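Long-range contact in hypothetical protein VC0714 (Vibrio cholerae O1 biovar eltor str. N16961, PDB 1U9D), which is of unknown function but belongs to the DUF1904 family, placed in the same clan as macrophage migration inhibitory factor: residues 67-72 and 102-107. Residues are numbered along the deposited sequence; the frame is centred on the assembly and turned at random.
Sequences YPMVEV and HLAVVF
Pro68 and Ala104 begin a ladder of four backbone hydrogen bonds that pairs the two strands in parallel. Proline cannot donate, which suits the strand's start, where Pro68 O only accepts, from Ala104 N at 3.1 Å in an almost straight bond (177°). Val70 then bonds both ways, through its N to Ala104 O and its O to Val106 N, and Val72 N closes the series on Val106 O; some of these carbonyls also take CA-H...O contacts, as from Met69 CA to Ala104 O (3.3 Å).

Just before the strands, the edge of the His102 ring is turned toward the face of Tyr67, offset, with planes at 74° and CD2 of His102 3.6 Å from CE1 of Tyr67.

Apolar packing follows the two sheet faces. On one, selenomethionine Met69 bends at chi3 (-92°), its CE reaching Ala104 CB and its SE Val106 CG1, while Glu71 lays its aliphatic CG 3.4 Å from Val106 CG1 and sends its carboxylate to a salt bridge with Arg22. On the other, Leu103 CD1 meets Pro68 CB (3.8 Å) and Val70 CG2, and Val72, beta-branched like its fellow valines and so suited to extended backbone, sets CB 3.6 Å from Phe107 CD1, CG2 over one ring face.

The strands belong to a beta-alpha-beta unit: helix 79-97 connects them and packs on Leu103 and Phe107, while strand 18-22 flanks 69-74 antiparallel.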
ATOM      1  N   TYR A  67      13.796  29.281 -10.352  1.00 18.08           N
ATOM      2  CA  TYR A  67      12.526  28.573 -10.306  1.00 19.47           C
ATOM      3  C   TYR A  67      12.417  27.777  -9.019  1.00 18.05           C
ATOM      4  O   TYR A  67      13.422  27.342  -8.478  1.00 16.85           O
ATOM      5  CB  TYR A  67      12.392  27.658 -11.502  1.00 20.66           C
ATOM      6  CG  TYR A  67      12.339  28.427 -12.795  1.00 25.92           C
ATOM      7  CD1 TYR A  67      11.156  29.043 -13.200  1.00 32.29           C
ATOM      8  CD2 TYR A  67      13.471  28.594 -13.573  1.00 31.84           C
ATOM      9  CE1 TYR A  67      11.089  29.779 -14.369  1.00 36.08           C
ATOM     10  CE2 TYR A  67      13.417  29.332 -14.758  1.00 35.72           C
ATOM     11  CZ  TYR A  67      12.221  29.921 -15.144  1.00 37.10           C
ATOM     12  OH  TYR A  67      12.141  30.651 -16.305  1.00 42.44           O
ATOM     13  N   PRO A  68      11.211  27.568  -8.545  1.00 18.02           N
ATOM     14  CA  PRO A  68      11.027  26.821  -7.295  1.00 17.90           C
ATOM     15  C   PRO A  68      11.455  25.362  -7.414  1.00 18.07           C
ATOM     16  O   PRO A  68      11.418  24.781  -8.494  1.00 17.19           O
ATOM     17  CB  PRO A  68       9.552  27.002  -6.996  1.00 19.16           C
ATOM     18  CG  PRO A  68       8.920  27.382  -8.230  1.00 19.15           C
ATOM     19  CD  PRO A  68       9.927  27.965  -9.152  1.00 18.57           C
HETATM   20  N   MSE A  69      11.942  24.781  -6.316  1.00 18.57           N
HETATM   21  CA  MSE A  69      12.321  23.381  -6.319  1.00 19.65           C
HETATM   22  C   MSE A  69      11.890  22.705  -5.041  1.00 19.09           C
HETATM   23  O   MSE A  69      12.024  23.293  -3.975  1.00 18.03           O
HETATM   24  CB  MSE A  69      13.810  23.204  -6.428  1.00 22.00           C
HETATM   25  CG  MSE A  69      14.217  21.725  -6.422  1.00 30.08           C
HETATM   26 SE   MSE A  69      16.112  21.568  -6.342  1.00 52.95          SE
HETATM   27  CE  MSE A  69      16.450  21.479  -8.298  1.00 47.71           C
ATOM     28  N   VAL A  70      11.412  21.471  -5.174  1.00 17.29           N
ATOM     29  CA  VAL A  70      11.075  20.649  -4.033  1.00 18.12           C
ATOM     30  C   VAL A  70      11.972  19.426  -4.135  1.00 17.81           C
ATOM     31  O   VAL A  70      11.968  18.743  -5.163  1.00 16.58           O
ATOM     32  CB  VAL A  70       9.619  20.204  -4.058  1.00 18.43           C
ATOM     33  CG1 VAL A  70       9.307  19.329  -2.833  1.00 19.75           C
ATOM     34  CG2 VAL A  70       8.699  21.411  -4.140  1.00 21.09           C
ATOM     35  N   GLU A  71      12.763  19.188  -3.100  1.00 17.27           N
ATOM     36  CA  GLU A  71      13.594  18.013  -3.000  1.00 18.52           C
ATOM     37  C   GLU A  71      12.825  17.048  -2.125  1.00 18.46           C
ATOM     38  O   GLU A  71      12.269  17.467  -1.109  1.00 18.57           O
ATOM     39  CB  GLU A  71      14.904  18.323  -2.312  1.00 19.50           C
ATOM     40  CG  GLU A  71      15.934  19.061  -3.135  1.00 25.99           C
ATOM     41  CD  GLU A  71      17.179  19.352  -2.316  1.00 32.39           C
ATOM     42  OE1 GLU A  71      17.036  19.685  -1.120  1.00 36.55           O
ATOM     43  OE2 GLU A  71      18.289  19.222  -2.853  1.00 37.73           O
ATOM     44  N   VAL A  72      12.780  15.785  -2.519  1.00 17.28           N
ATOM     45  CA  VAL A  72      12.075  14.756  -1.738  1.00 16.22           C
ATOM     46  C   VAL A  72      13.140  13.759  -1.359  1.00 16.57           C
ATOM     47  O   VAL A  72      13.725  13.104  -2.220  1.00 15.38           O
ATOM     48  CB  VAL A  72      10.977  14.090  -2.522  1.00 15.85           C
ATOM     49  CG1 VAL A  72      10.303  12.991  -1.716  1.00 14.10           C
ATOM     50  CG2 VAL A  72       9.943  15.112  -2.982  1.00 17.01           C
ATOM     51  N   HIS A 102       7.496  27.016 -13.417  1.00 41.27           N
ATOM     52  CA  HIS A 102       8.297  25.863 -13.838  1.00 38.93           C
ATOM     53  C   HIS A 102       8.938  25.028 -12.707  1.00 35.12           C
ATOM     54  O   HIS A 102      10.150  24.965 -12.570  1.00 35.05           O
ATOM     55  CB  HIS A 102       9.355  26.360 -14.814  1.00 39.49           C
ATOM     56  CG  HIS A 102       8.769  26.906 -16.075  1.00 42.34           C
ATOM     57  ND1 HIS A 102       7.980  26.143 -16.910  1.00 46.23           N
ATOM     58  CD2 HIS A 102       8.817  28.142 -16.622  1.00 45.45           C
ATOM     59  CE1 HIS A 102       7.588  26.882 -17.935  1.00 48.34           C
ATOM     60  NE2 HIS A 102       8.080  28.101 -17.781  1.00 47.78           N
ATOM     61  N   LEU A 103       8.111  24.358 -11.933  1.00 30.79           N
ATOM     62  CA  LEU A 103       8.566  23.709 -10.717  1.00 27.67           C
ATOM     63  C   LEU A 103       9.492  22.536 -11.031  1.00 23.72           C
ATOM     64  O   LEU A 103       9.183  21.735 -11.902  1.00 22.21           O
ATOM     65  CB  LEU A 103       7.371  23.192  -9.918  1.00 27.93           C
ATOM     66  CG  LEU A 103       7.734  22.522  -8.588  1.00 29.44           C
ATOM     67  CD1 LEU A 103       8.153  23.528  -7.553  1.00 29.67           C
ATOM     68  CD2 LEU A 103       6.580  21.675  -8.064  1.00 31.27           C
ATOM     69  N   ALA A 104      10.610  22.439 -10.311  1.00 20.06           N
ATOM     70  CA  ALA A 104      11.441  21.242 -10.323  1.00 17.74           C
ATOM     71  C   ALA A 104      11.098  20.391  -9.083  1.00 16.77           C
ATOM     72  O   ALA A 104      10.951  20.926  -8.001  1.00 17.14           O
ATOM     73  CB  ALA A 104      12.905  21.618 -10.276  1.00 18.59           C
ATOM     74  N   VAL A 105      10.966  19.084  -9.238  1.00 16.58           N
ATOM     75  CA  VAL A 105      10.760  18.184  -8.096  1.00 16.07           C
ATOM     76  C   VAL A 105      11.847  17.147  -8.254  1.00 16.47           C
ATOM     77  O   VAL A 105      11.941  16.508  -9.308  1.00 16.73           O
ATOM     78  CB  VAL A 105       9.400  17.494  -8.116  1.00 16.25           C
ATOM     79  CG1 VAL A 105       9.313  16.494  -6.959  1.00 15.42           C
ATOM     80  CG2 VAL A 105       8.227  18.487  -8.040  1.00 17.23           C
ATOM     81  N   VAL A 106      12.687  16.967  -7.254  1.00 15.12           N
ATOM     82  CA  VAL A 106      13.817  16.046  -7.397  1.00 15.47           C
ATOM     83  C   VAL A 106      13.787  15.032  -6.254  1.00 14.78           C
ATOM     84  O   VAL A 106      13.675  15.430  -5.104  1.00 14.98           O
ATOM     85  CB  VAL A 106      15.176  16.819  -7.404  1.00 15.78           C
ATOM     86  CG1 VAL A 106      15.440  17.495  -6.160  1.00 19.80           C
ATOM     87  CG2 VAL A 106      16.333  15.869  -7.665  1.00 19.39           C
ATOM     88  N   PHE A 107      13.875  13.750  -6.558  1.00 13.52           N
ATOM     89  CA  PHE A 107      13.829  12.729  -5.536  1.00 15.00           C
ATOM     90  C   PHE A 107      15.253  12.259  -5.260  1.00 17.21           C
ATOM     91  O   PHE A 107      16.010  12.008  -6.180  1.00 18.62           O
ATOM     92  CB  PHE A 107      12.937  11.584  -6.012  1.00 14.64           C
ATOM     93  CG  PHE A 107      11.494  11.958  -6.161  1.00 14.38           C
ATOM     94  CD1 PHE A 107      10.574  11.639  -5.180  1.00 16.76           C
ATOM     95  CD2 PHE A 107      11.039  12.612  -7.290  1.00 16.52           C
ATOM     96  CE1 PHE A 107       9.245  12.004  -5.325  1.00 14.46           C
ATOM     97  CE2 PHE A 107       9.721  12.968  -7.427  1.00 15.48           C
ATOM     98  CZ  PHE A 107       8.817  12.656  -6.425  1.00 15.78           C
TER